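DyP-type peroxidase (Pleurotus ostreatus PC15, PDB 6FSK) probably uses peroxide to oxidise dyes and other substrates at a heme b cofactor, as a dye-decolorizing peroxidase, and probably also oxidises Mn(II). Local coordinates at residues Arg243-Met248 against Leu380-Tyr385; Arg306-Asp311 against Tyr334-Leu339; Val77-Leu82 against Phe471-Thr476. The protein carries 1 engineered substitution. All coordinates share one frame; numbering follows the deposited sequence.

Contact 1 of 3, residues Arg243-Met248 against Leu380-Tyr385. With HEM (protoporphyrin IX containing Fe), chain C.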
loop_
_atom_site.group_PDB
_atom_site.type_symbol
_atom_site.label_atom_id
_atom_site.label_comp_id
_atom_site.label_asym_id
_atom_site.label_seq_id
_atom_site.Cartn_x
_atom_site.Cartn_y
_atom_site.Cartn_z
ATOM N N ARG A 243 6.640 2.896 0.349
ATOM C CA ARG A 243 6.621 4.124 -0.483
ATOM C C ARG A 243 6.300 5.295 0.385
ATOM O O ARG A 243 5.299 5.315 1.094
ATOM C CB ARG A 243 5.609 4.034 -1.630
ATOM C CG ARG A 243 5.886 2.854 -2.571
ATOM C CD ARG A 243 6.835 3.231 -3.691
ATOM N NE ARG A 243 6.324 4.126 -4.720
ATOM C CZ ARG A 243 7.056 4.877 -5.528
ATOM N NH1 ARG A 243 8.361 4.983 -5.372
ATOM N NH2 ARG A 243 6.422 5.597 -6.432
ATOM N N TYR A 244 7.194 6.282 0.370
ATOM C CA TYR A 244 6.973 7.499 1.182
ATOM C C TYR A 244 6.236 8.535 0.361
ATOM O O TYR A 244 6.863 9.167 -0.540
ATOM C CB TYR A 244 8.349 7.998 1.576
ATOM C CG TYR A 244 8.431 9.050 2.648
ATOM C CD1 TYR A 244 7.404 9.359 3.471
ATOM C CD2 TYR A 244 9.668 9.649 2.898
ATOM C CE1 TYR A 244 7.551 10.274 4.522
ATOM C CE2 TYR A 244 9.788 10.569 3.903
ATOM C CZ TYR A 244 8.773 10.844 4.723
ATOM O OH TYR A 244 8.957 11.796 5.767
ATOM N N LEU A 245 4.922 8.528 0.496
ATOM C CA LEU A 245 4.066 9.226 -0.495
ATOM C C LEU A 245 3.520 10.518 0.032
ATOM O O LEU A 245 2.639 10.526 0.869
ATOM C CB LEU A 245 2.942 8.338 -0.993
ATOM C CG LEU A 245 3.428 7.080 -1.696
ATOM C CD1 LEU A 245 2.184 6.235 -2.132
ATOM C CD2 LEU A 245 4.279 7.284 -2.931
ATOM N N PHE A 246 4.075 11.640 -0.399
ATOM C CA PHE A 246 3.559 12.942 0.098
ATOM C C PHE A 246 2.291 13.254 -0.685
ATOM O O PHE A 246 2.217 12.945 -1.888
ATOM C CB PHE A 246 4.627 14.040 -0.119
ATOM C CG PHE A 246 5.701 14.017 0.897
ATOM C CD1 PHE A 246 6.622 13.011 0.946
ATOM C CD2 PHE A 246 5.795 14.995 1.868
ATOM C CE1 PHE A 246 7.572 12.916 1.965
ATOM C CE2 PHE A 246 6.798 14.949 2.833
ATOM C CZ PHE A 246 7.683 13.913 2.873
ATOM N N GLN A 247 1.330 13.848 -0.018
ATOM C CA GLN A 247 0.083 14.241 -0.657
ATOM C C GLN A 247 -0.059 15.763 -0.663
ATOM O O GLN A 247 0.198 16.425 0.327
ATOM C CB GLN A 247 -1.068 13.613 0.077
ATOM C CG GLN A 247 -1.055 12.077 -0.118
ATOM C CD GLN A 247 -2.095 11.420 0.740
ATOM O OE1 GLN A 247 -1.755 10.655 1.595
ATOM N NE2 GLN A 247 -3.334 11.565 0.445
ATOM N N MET A 248 -0.568 16.269 -1.763
ATOM C CA MET A 248 -0.801 17.673 -1.995
ATOM C C MET A 248 -2.300 17.975 -1.843
ATOM O O MET A 248 -3.043 17.977 -2.818
ATOM C CB MET A 248 -0.235 18.012 -3.400
ATOM C CG MET A 248 1.196 17.522 -3.636
ATOM S SD MET A 248 2.389 18.123 -2.446
ATOM C CE MET A 248 2.518 19.761 -3.049
ATOM N N LEU A 380 1.081 9.556 3.111
ATOM C CA LEU A 380 0.873 8.155 3.437
ATOM C C LEU A 380 2.225 7.442 3.469
ATOM O O LEU A 380 3.017 7.528 2.529
ATOM C CB LEU A 380 -0.051 7.503 2.400
ATOM C CG LEU A 380 -0.514 6.101 2.653
ATOM C CD1 LEU A 380 -1.445 6.049 3.838
ATOM C CD2 LEU A 380 -1.237 5.587 1.404
ATOM N N LEU A 381 2.483 6.753 4.573
ATOM C CA LEU A 381 3.551 5.716 4.589
ATOM C C LEU A 381 2.940 4.456 4.020
ATOM O O LEU A 381 2.279 3.691 4.757
ATOM C CB LEU A 381 4.048 5.555 5.971
ATOM C CG LEU A 381 4.561 6.791 6.716
ATOM C CD1 LEU A 381 5.095 6.426 8.105
ATOM C CD2 LEU A 381 5.538 7.593 5.884
ATOM N N PHE A 382 3.035 4.335 2.706
ATOM C CA PHE A 382 2.418 3.197 2.015
ATOM C C PHE A 382 3.269 1.950 2.270
ATOM O O PHE A 382 4.440 1.954 2.007
ATOM C CB PHE A 382 2.367 3.472 0.507
ATOM C CG PHE A 382 1.828 2.335 -0.272
ATOM C CD1 PHE A 382 0.472 2.230 -0.555
ATOM C CD2 PHE A 382 2.667 1.417 -0.785
ATOM C CE1 PHE A 382 -0.025 1.112 -1.253
ATOM C CE2 PHE A 382 2.170 0.350 -1.560
ATOM C CZ PHE A 382 0.830 0.214 -1.768
ATOM N N VAL A 383 2.636 0.906 2.762
ATOM C CA VAL A 383 3.272 -0.371 2.914
ATOM C C VAL A 383 2.354 -1.460 2.354
ATOM O O VAL A 383 1.147 -1.426 2.651
ATOM C CB VAL A 383 3.597 -0.703 4.386
ATOM C CG1 VAL A 383 3.943 -2.177 4.574
ATOM C CG2 VAL A 383 4.737 0.171 4.843
ATOM N N CYS A 384 2.818 -2.349 1.529
ATOM C CA CYS A 384 1.974 -3.505 1.092
ATOM C C CYS A 384 2.837 -4.754 1.060
ATOM O O CYS A 384 4.061 -4.683 0.849
ATOM C CB CYS A 384 1.280 -3.255 -0.254
ATOM S SG CYS A 384 2.346 -3.303 -1.687
ATOM N N TYR A 385 2.179 -5.871 1.199
ATOM C CA TYR A 385 2.732 -7.189 1.190
ATOM C C TYR A 385 2.159 -8.080 0.128
ATOM O O TYR A 385 0.913 -8.067 -0.101
ATOM C CB TYR A 385 2.498 -7.920 2.507
ATOM C CG TYR A 385 3.124 -7.297 3.721
ATOM C CD1 TYR A 385 4.446 -7.552 4.057
ATOM C CD2 TYR A 385 2.426 -6.417 4.532
ATOM C CE1 TYR A 385 5.055 -6.957 5.178
ATOM C CE2 TYR A 385 3.019 -5.802 5.614
ATOM C CZ TYR A 385 4.350 -6.107 5.957
ATOM O OH TYR A 385 4.932 -5.526 7.045
HETATM C CHA HEM C . -7.633 1.332 -2.249
HETATM C CHB HEM C . -6.087 5.806 -1.333
HETATM C CHC HEM C . -1.715 4.546 -2.905
HETATM C CHD HEM C . -3.327 0.142 -4.122
HETATM C C1A HEM C . -7.631 2.667 -1.840
HETATM C C2A HEM C . -8.737 3.381 -1.285
HETATM C C3A HEM C . -8.301 4.612 -0.982
HETATM C C4A HEM C . -6.943 4.681 -1.427
HETATM C CMA HEM C . -9.113 5.737 -0.439
HETATM C CAA HEM C . -10.142 2.822 -1.117
HETATM C CBA HEM C . -10.494 2.184 0.220
HETATM C CGA HEM C . -9.788 0.875 0.451
HETATM O O1A HEM C . -10.161 -0.145 -0.133
HETATM O O2A HEM C . -8.836 0.860 1.271
HETATM C C1B HEM C . -4.737 5.895 -1.683
HETATM C C2B HEM C . -3.903 6.992 -1.494
HETATM C C3B HEM C . -2.643 6.672 -1.894
HETATM C C4B HEM C . -2.755 5.289 -2.380
HETATM C CMB HEM C . -4.323 8.343 -0.972
HETATM C CAB HEM C . -1.367 7.418 -1.951
HETATM C CBB HEM C . -1.121 8.478 -1.212
HETATM C C1C HEM C . -1.723 3.303 -3.458
HETATM C C2C HEM C . -0.694 2.607 -4.107
HETATM C C3C HEM C . -1.128 1.371 -4.487
HETATM C C4C HEM C . -2.479 1.260 -3.992
HETATM C CMC HEM C . 0.690 3.165 -4.308
HETATM C CAC HEM C . -0.500 0.271 -5.269
HETATM C CBC HEM C . 0.467 0.464 -6.190
HETATM C C1D HEM C . -4.637 0.112 -3.634
HETATM C C2D HEM C . -5.412 -1.167 -3.648
HETATM C C3D HEM C . -6.622 -0.817 -3.066
HETATM C C4D HEM C . -6.550 0.611 -2.808
HETATM C CMD HEM C . -4.988 -2.503 -4.110
HETATM C CAD HEM C . -7.851 -1.698 -2.867
HETATM C CBD HEM C . -8.727 -1.770 -4.077
HETATM C CGD HEM C . -9.858 -2.751 -3.887
HETATM O O1D HEM C . -10.986 -2.276 -4.168
HETATM O O2D HEM C . -9.653 -3.843 -3.396
HETATM N NA HEM C . -6.529 3.502 -2.035
HETATM N NB HEM C . -4.058 4.895 -2.296
HETATM N NC HEM C . -2.877 2.484 -3.515
HETATM N ND HEM C . -5.381 1.131 -3.202
HETATM FE FE HEM C . -4.750 3.021 -2.831
#
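R243 and F382 face each other across neighbouring antiparallel strands, joined by R243 N to F382 O and F382 N to R243 O, both 2.9 Å. L245 and L380 repeat this hydrogen-bonded pairing, with Y244 and L381 as the non-hydrogen-bonded pair between. The tight side faces the heme. L245 and F382 run side by side, L245 CD1 3.8 Å from F382 CB, and L380 CD2 comes within 3.7 Å of HEM C3B. Because its CG stands anti to the backbone N (chi1 177°), the F382 ring reaches the porphyrin: CE1 is 3.3 Å from HEM C2C, and methyl CMC lies over one ring face, toward the rim. Q247 lines the vinyl group, CD 3.7 Å from HEM CBB, while its NE2 bonds E185. R243 bends away to a salt bridge with D111. On the other side less surface is shared and Y244 and F246 are partly exposed, though Y244 CD1 still meets L381 CD2 at 3.5 Å; F246 covers a face of the Y244 ring. The strands thus meet the porphyrin mainly through carbon-to-carbon packing, a grip by shape that complements the polar bonds holding the heme elsewhere, among them one from R355.

Contact 2 of 3, residues Arg306-Asp311 against Tyr334-Leu339. With HEM (protoporphyrin IX containing Fe), chain C.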
loop_
_atom_site.group_PDB
_atom_site.type_symbol
_atom_site.label_atom_id
_atom_site.label_comp_id
_atom_site.label_asym_id
_atom_site.label_seq_id
_atom_site.Cartn_x
_atom_site.Cartn_y
_atom_site.Cartn_z
ATOM N N ARG A 306 -21.528 -4.862 3.668
ATOM C CA ARG A 306 -22.085 -4.407 2.402
ATOM C C ARG A 306 -21.160 -3.514 1.559
ATOM O O ARG A 306 -21.381 -3.416 0.356
ATOM C CB ARG A 306 -23.425 -3.652 2.650
ATOM C CG ARG A 306 -24.499 -4.512 3.281
ATOM C CD ARG A 306 -25.840 -3.782 3.323
ATOM N NE ARG A 306 -25.831 -2.547 4.108
ATOM C CZ ARG A 306 -26.276 -1.330 3.697
ATOM N NH1 ARG A 306 -26.711 -1.066 2.470
ATOM N NH2 ARG A 306 -26.275 -0.341 4.576
ATOM N N ASN A 307 -20.225 -2.804 2.209
ATOM C CA ASN A 307 -19.497 -1.734 1.550
ATOM C C ASN A 307 -18.456 -2.263 0.535
ATOM O O ASN A 307 -17.831 -1.415 -0.113
ATOM C CB ASN A 307 -18.875 -0.818 2.568
ATOM C CG ASN A 307 -17.732 -1.443 3.349
ATOM O OD1 ASN A 307 -17.248 -2.531 3.065
ATOM N ND2 ASN A 307 -17.275 -0.695 4.354
ATOM N N ASN A 308 -18.273 -3.567 0.406
ATOM C CA ASN A 308 -17.320 -4.104 -0.573
ATOM C C ASN A 308 -17.877 -5.158 -1.503
ATOM O O ASN A 308 -17.176 -5.832 -2.216
ATOM C CB ASN A 308 -16.036 -4.492 0.187
ATOM C CG ASN A 308 -14.829 -4.488 -0.723
ATOM O OD1 ASN A 308 -14.699 -3.625 -1.563
ATOM N ND2 ASN A 308 -13.951 -5.421 -0.485
ATOM N N LYS A 309 -19.210 -5.326 -1.473
ATOM C CA LYS A 309 -19.860 -6.376 -2.277
ATOM C C LYS A 309 -20.276 -5.783 -3.612
ATOM O O LYS A 309 -21.443 -5.337 -3.834
ATOM C CB LYS A 309 -21.149 -6.798 -1.505
ATOM C CG LYS A 309 -22.001 -7.756 -2.278
ATOM C CD LYS A 309 -21.303 -9.037 -2.417
ATOM C CE LYS A 309 -22.242 -10.201 -2.070
ATOM N NZ LYS A 309 -21.885 -11.263 -3.044
ATOM N N PHE A 310 -19.320 -5.723 -4.520
ATOM C CA PHE A 310 -19.532 -5.245 -5.908
ATOM C C PHE A 310 -18.384 -5.803 -6.711
ATOM O O PHE A 310 -17.333 -6.177 -6.132
ATOM C CB PHE A 310 -19.588 -3.726 -6.025
ATOM C CG PHE A 310 -18.334 -3.014 -5.524
ATOM C CD1 PHE A 310 -18.207 -2.691 -4.211
ATOM C CD2 PHE A 310 -17.321 -2.692 -6.404
ATOM C CE1 PHE A 310 -17.088 -2.045 -3.743
ATOM C CE2 PHE A 310 -16.219 -2.050 -5.972
ATOM C CZ PHE A 310 -16.100 -1.734 -4.673
ATOM N N ASP A 311 -18.583 -5.974 -8.012
ATOM C CA ASP A 311 -17.571 -6.532 -8.858
ATOM C C ASP A 311 -17.416 -5.801 -10.200
ATOM O O ASP A 311 -16.646 -6.218 -11.025
ATOM C CB ASP A 311 -17.797 -8.018 -9.067
ATOM C CG ASP A 311 -19.144 -8.320 -9.729
ATOM O OD1 ASP A 311 -19.873 -7.447 -10.188
ATOM O OD2 ASP A 311 -19.525 -9.503 -9.767
ATOM N N TYR A 334 -7.555 -2.856 -8.197
ATOM C CA TYR A 334 -8.186 -4.185 -8.121
ATOM C C TYR A 334 -9.327 -4.202 -9.152
ATOM O O TYR A 334 -10.460 -3.788 -8.870
ATOM C CB TYR A 334 -8.704 -4.513 -6.743
ATOM C CG TYR A 334 -9.414 -5.859 -6.631
ATOM C CD1 TYR A 334 -9.078 -6.905 -7.411
ATOM C CD2 TYR A 334 -10.394 -6.027 -5.667
ATOM C CE1 TYR A 334 -9.779 -8.122 -7.286
ATOM C CE2 TYR A 334 -11.059 -7.201 -5.529
ATOM C CZ TYR A 334 -10.725 -8.244 -6.322
ATOM O OH TYR A 334 -11.504 -9.424 -6.176
ATOM N N PRO A 335 -9.046 -4.737 -10.328
ATOM C CA PRO A 335 -10.042 -4.664 -11.451
ATOM C C PRO A 335 -11.317 -5.458 -11.284
ATOM O O PRO A 335 -12.270 -5.252 -12.054
ATOM C CB PRO A 335 -9.228 -5.161 -12.657
ATOM C CG PRO A 335 -7.826 -4.730 -12.334
ATOM C CD PRO A 335 -7.693 -4.993 -10.866
ATOM N N ARG A 336 -11.353 -6.399 -10.346
ATOM C CA ARG A 336 -12.552 -7.241 -10.189
ATOM C C ARG A 336 -12.984 -7.848 -11.516
ATOM O O ARG A 336 -12.161 -8.411 -12.270
ATOM C CB ARG A 336 -13.682 -6.502 -9.434
ATOM C CG ARG A 336 -13.144 -5.893 -8.094
ATOM C CD ARG A 336 -14.244 -5.322 -7.217
ATOM N NE ARG A 336 -13.662 -4.533 -6.130
ATOM C CZ ARG A 336 -14.049 -4.558 -4.883
ATOM N NH1 ARG A 336 -15.137 -5.225 -4.520
ATOM N NH2 ARG A 336 -13.335 -3.892 -3.985
ATOM N N ASN A 337 -14.290 -7.787 -11.817
ATOM C CA ASN A 337 -14.755 -8.457 -13.048
ATOM C C ASN A 337 -14.241 -7.855 -14.319
ATOM O O ASN A 337 -14.288 -8.502 -15.398
ATOM C CB ASN A 337 -16.253 -8.405 -13.133
ATOM C CG ASN A 337 -16.927 -9.365 -12.287
ATOM O OD1 ASN A 337 -16.321 -10.097 -11.581
ATOM N ND2 ASN A 337 -18.275 -9.441 -12.447
ATOM N N ASP A 338 -13.634 -6.668 -14.259
ATOM C CA ASP A 338 -13.054 -6.176 -15.515
ATOM C C ASP A 338 -12.094 -7.210 -16.112
ATOM O O ASP A 338 -12.049 -7.393 -17.358
ATOM C CB ASP A 338 -12.321 -4.873 -15.324
ATOM C CG ASP A 338 -13.210 -3.696 -15.084
ATOM O OD1 ASP A 338 -14.446 -3.774 -15.107
ATOM O OD2 ASP A 338 -12.594 -2.594 -14.866
ATOM N N LEU A 339 -11.273 -7.865 -15.238
ATOM C CA LEU A 339 -10.384 -8.917 -15.679
ATOM C C LEU A 339 -10.902 -10.326 -15.405
ATOM O O LEU A 339 -10.551 -11.230 -16.187
ATOM C CB LEU A 339 -8.958 -8.776 -15.175
ATOM C CG LEU A 339 -8.239 -7.457 -15.482
ATOM C CD1 LEU A 339 -6.850 -7.391 -14.899
ATOM C CD2 LEU A 339 -8.176 -7.166 -16.955
HETATM C CHA HEM C . -7.633 1.332 -2.249
HETATM C CHB HEM C . -6.087 5.806 -1.333
HETATM C CHC HEM C . -1.715 4.546 -2.905
HETATM C CHD HEM C . -3.327 0.142 -4.122
HETATM C C1A HEM C . -7.631 2.667 -1.840
HETATM C C2A HEM C . -8.737 3.381 -1.285
HETATM C C3A HEM C . -8.301 4.612 -0.982
HETATM C C4A HEM C . -6.943 4.681 -1.427
HETATM C CMA HEM C . -9.113 5.737 -0.439
HETATM C CAA HEM C . -10.142 2.822 -1.117
HETATM C CBA HEM C . -10.494 2.184 0.220
HETATM C CGA HEM C . -9.788 0.875 0.451
HETATM O O1A HEM C . -10.161 -0.145 -0.133
HETATM O O2A HEM C . -8.836 0.860 1.271
HETATM C C1B HEM C . -4.737 5.895 -1.683
HETATM C C2B HEM C . -3.903 6.992 -1.494
HETATM C C3B HEM C . -2.643 6.672 -1.894
HETATM C C4B HEM C . -2.755 5.289 -2.380
HETATM C CMB HEM C . -4.323 8.343 -0.972
HETATM C CAB HEM C . -1.367 7.418 -1.951
HETATM C CBB HEM C . -1.121 8.478 -1.212
HETATM C C1C HEM C . -1.723 3.303 -3.458
HETATM C C2C HEM C . -0.694 2.607 -4.107
HETATM C C3C HEM C . -1.128 1.371 -4.487
HETATM C C4C HEM C . -2.479 1.260 -3.992
HETATM C CMC HEM C . 0.690 3.165 -4.308
HETATM C CAC HEM C . -0.500 0.271 -5.269
HETATM C CBC HEM C . 0.467 0.464 -6.190
HETATM C C1D HEM C . -4.637 0.112 -3.634
HETATM C C2D HEM C . -5.412 -1.167 -3.648
HETATM C C3D HEM C . -6.622 -0.817 -3.066
HETATM C C4D HEM C . -6.550 0.611 -2.808
HETATM C CMD HEM C . -4.988 -2.503 -4.110
HETATM C CAD HEM C . -7.851 -1.698 -2.867
HETATM C CBD HEM C . -8.727 -1.770 -4.077
HETATM C CGD HEM C . -9.858 -2.751 -3.887
HETATM O O1D HEM C . -10.986 -2.276 -4.168
HETATM O O2D HEM C . -9.653 -3.843 -3.396
HETATM N NA HEM C . -6.529 3.502 -2.035
HETATM N NB HEM C . -4.058 4.895 -2.296
HETATM N NC HEM C . -2.877 2.484 -3.515
HETATM N ND HEM C . -5.381 1.131 -3.202
HETATM FE FE HEM C . -4.750 3.021 -2.831
#
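R336 reaches into the bend of 306-311 and lays its guanidinium flat on the ring of F310, centres 3.9 Å apart and planes at 8°, a stack that is also a cation-pi contact. The arginine chain is extended from CG to NE (chi2 -172°), which carries the flat group past D311 to the heme. In F310, CG is tucked between its own backbone N and carbonyl carbon (chi1 59°), which turns the ring back beside its own backbone, against the guanidinium whose NH1 also bonds F310 O at 2.9 Å. Y334 brings CE2 over the opposite guanidinium face, near its rim, with its ring tilted rather than stacked. Around the edge, N308 is gripped end-on by two nitrogens: NH2 bonds OD1 at 2.8 Å and NH1 bonds the backbone O at 3.1 Å, the N308 amide standing almost perpendicular to the guanidinium. NH2 also gives a fairly straight bond of 2.9 Å to HEM O1D, which lies in the guanidinium plane. Next along the chain, N337 N bonds D311 O at 2.9 Å, tying the first turn of helix 337-340 to the loop; the D311 carboxylate turns to G313 N. An alanine at R336 is likely to leave the propionate without this partner, N308 OD1 without its strong donor, and F310 without the flat group stacked on it. The F310 stack, with Y334 CE2 against the opposite face, holds the plane of the guanidinium, and acceptors at the edge fix its rotation, so its charge is aimed at the propionate, which it would be expected to help neutralise in this partly buried setting.

Contact 3 of 3, residues Val77-Leu82 against Phe471-Thr476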
loop_
_atom_site.group_PDB
_atom_site.type_symbol
_atom_site.label_atom_id
_atom_site.label_comp_id
_atom_site.label_asym_id
_atom_site.label_seq_id
_atom_site.Cartn_x
_atom_site.Cartn_y
_atom_site.Cartn_z
ATOM N N VAL A 77 10.529 -6.681 11.394
ATOM C CA VAL A 77 11.812 -6.426 10.769
ATOM C C VAL A 77 11.817 -6.904 9.324
ATOM O O VAL A 77 11.213 -7.966 9.032
ATOM C CB VAL A 77 13.033 -7.049 11.532
ATOM C CG1 VAL A 77 13.007 -8.598 11.433
ATOM C CG2 VAL A 77 14.352 -6.516 10.973
ATOM N N SER A 78 12.484 -6.211 8.389
ATOM C CA SER A 78 12.463 -6.598 7.005
ATOM C C SER A 78 13.778 -6.185 6.370
ATOM O O SER A 78 14.383 -5.215 6.836
ATOM C CB SER A 78 11.217 -5.990 6.345
ATOM O OG SER A 78 10.793 -6.628 5.162
ATOM N N PHE A 79 14.229 -6.942 5.394
ATOM C CA PHE A 79 15.552 -6.755 4.831
ATOM C C PHE A 79 15.524 -6.546 3.354
ATOM O O PHE A 79 14.812 -7.264 2.588
ATOM C CB PHE A 79 16.442 -8.007 5.107
ATOM C CG PHE A 79 16.774 -8.190 6.525
ATOM C CD1 PHE A 79 17.890 -7.565 7.063
ATOM C CD2 PHE A 79 15.956 -8.909 7.342
ATOM C CE1 PHE A 79 18.178 -7.677 8.405
ATOM C CE2 PHE A 79 16.238 -9.065 8.706
ATOM C CZ PHE A 79 17.350 -8.400 9.233
ATOM N N SER A 80 16.347 -5.590 2.868
ATOM C CA SER A 80 16.431 -5.383 1.451
ATOM C C SER A 80 17.399 -6.334 0.776
ATOM O O SER A 80 18.151 -7.025 1.425
ATOM C CB SER A 80 16.911 -3.942 1.161
ATOM O OG SER A 80 18.312 -3.840 1.547
ATOM N N HIS A 81 17.429 -6.297 -0.553
ATOM C CA HIS A 81 18.370 -7.141 -1.278
ATOM C C HIS A 81 19.779 -6.737 -0.964
ATOM O O HIS A 81 20.611 -7.589 -0.702
ATOM C CB HIS A 81 18.112 -7.066 -2.734
ATOM C CG HIS A 81 19.163 -7.775 -3.550
ATOM N ND1 HIS A 81 19.231 -9.144 -3.661
ATOM C CD2 HIS A 81 20.200 -7.284 -4.240
ATOM C CE1 HIS A 81 20.252 -9.475 -4.439
ATOM N NE2 HIS A 81 20.844 -8.363 -4.826
ATOM N N LEU A 82 19.991 -5.441 -0.852
ATOM C CA LEU A 82 21.330 -4.989 -0.453
ATOM C C LEU A 82 21.680 -5.514 0.916
ATOM O O LEU A 82 22.862 -5.819 1.237
ATOM C CB LEU A 82 21.386 -3.468 -0.465
ATOM C CG LEU A 82 21.279 -2.853 -1.857
ATOM C CD1 LEU A 82 20.845 -1.411 -1.782
ATOM C CD2 LEU A 82 22.567 -2.991 -2.653
ATOM N N PHE A 471 12.162 -7.826 2.317
ATOM C CA PHE A 471 11.617 -9.163 2.584
ATOM C C PHE A 471 11.564 -9.386 4.071
ATOM O O PHE A 471 12.608 -9.247 4.739
ATOM C CB PHE A 471 12.432 -10.216 1.822
ATOM C CG PHE A 471 11.859 -11.600 1.939
ATOM C CD1 PHE A 471 10.788 -11.934 1.107
ATOM C CD2 PHE A 471 12.366 -12.537 2.787
ATOM C CE1 PHE A 471 10.189 -13.212 1.170
ATOM C CE2 PHE A 471 11.798 -13.840 2.794
ATOM C CZ PHE A 471 10.747 -14.158 2.006
ATOM N N SER A 472 10.375 -9.688 4.585
ATOM C CA SER A 472 10.130 -9.946 5.981
ATOM C C SER A 472 10.231 -11.464 6.267
ATOM O O SER A 472 9.319 -12.168 5.873
ATOM C CB SER A 472 8.727 -9.490 6.314
ATOM O OG SER A 472 8.654 -8.036 6.321
ATOM N N PRO A 473 11.346 -11.914 6.848
ATOM C CA PRO A 473 11.496 -13.342 6.912
ATOM C C PRO A 473 10.655 -13.914 8.033
ATOM O O PRO A 473 10.180 -13.246 8.967
ATOM C CB PRO A 473 13.032 -13.529 7.177
ATOM C CG PRO A 473 13.636 -12.158 6.875
ATOM C CD PRO A 473 12.571 -11.207 7.284
ATOM N N SER A 474 10.514 -15.250 8.008
ATOM C CA SER A 474 9.864 -15.941 9.102
ATOM C C SER A 474 10.732 -15.981 10.341
ATOM O O SER A 474 11.921 -15.712 10.253
ATOM C CB SER A 474 9.610 -17.414 8.622
ATOM O OG SER A 474 10.854 -18.155 8.692
ATOM N N ILE A 475 10.131 -16.337 11.470
ATOM C CA ILE A 475 10.876 -16.417 12.716
ATOM C C ILE A 475 11.976 -17.487 12.596
ATOM O O ILE A 475 13.124 -17.206 12.935
ATOM C CB ILE A 475 9.966 -16.654 13.901
ATOM C CG1 ILE A 475 8.854 -15.553 14.050
ATOM C CG2 ILE A 475 10.798 -16.823 15.168
ATOM C CD1 ILE A 475 9.460 -14.172 14.220
ATOM N N THR A 476 11.690 -18.679 12.082
ATOM C CA THR A 476 12.803 -19.640 11.965
ATOM C C THR A 476 13.869 -19.207 10.935
ATOM O O THR A 476 15.032 -19.524 11.115
ATOM C CB THR A 476 12.349 -21.053 11.672
ATOM O OG1 THR A 476 11.576 -21.018 10.513
ATOM C CG2 THR A 476 11.544 -21.600 12.780
#
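The F79 ring has F471 O near its plane at one edge, while P473 CG lies 4.0 Å from F79 CD2, the two side chains crossing at about a right angle. Further round, F482 meets the F79 ring with planes some 30° apart, L478 packs on both F79 and P473, and F239 meets the F471 ring edge-to-face. That F471 ring, on the same side of the sheet, turns away from F79; its CG is anti to the backbone N (chi1 -175°), and only its CB stays near the partner strand, 3.9 Å from F79 O. Between the backbones, F79 and F471 form an antiparallel hydrogen-bonded pair: F79 N to F471 O is 2.9 Å and F471 N to F79 O is 2.7 Å. On the other side of the sheet the two serines meet, S78 OG to S472 OG at 2.8 Å, a hydrogen bond in which either hydroxyl could donate. It gives each of these buried hydroxyls a polar partner. Q9 NE2 bonds both V77 O and P473 O, linking the two segments. Beyond the pair both segments pass into helices, with S80 and S474 as N-caps. This is the seam of the fold: a strand of the N-terminal alpha+beta barrel domain pairs with the last long strand of the chain, joining two four-strand groups into one antiparallel sheet, consistent with the paired ferredoxin-like halves of DyP-type peroxidases.

From the N terminus the chain first lays down 77-82, whose partner 471-476 comes almost at the end, so contact 3 closes the widest loop, 388 residues, and joins strand 74-80 of the N-terminal barrel domain to strand 462-472. Within it, contact 1 closes a loop of 131 residues between 243-248 and 380-385. Inside that again, contact 2 closes after only 22 residues, joining the loop after helix 298-302 to the start of helix 337-340. The three loops nest without crossing. Contacts 1 and 3 belong to one sheet and touch where Y385 CE1 approaches S472 OG at 3.9 Å. Contact 2 stands apart, its centre about 32 Å from that of contact 3, but shares the heme with contact 1.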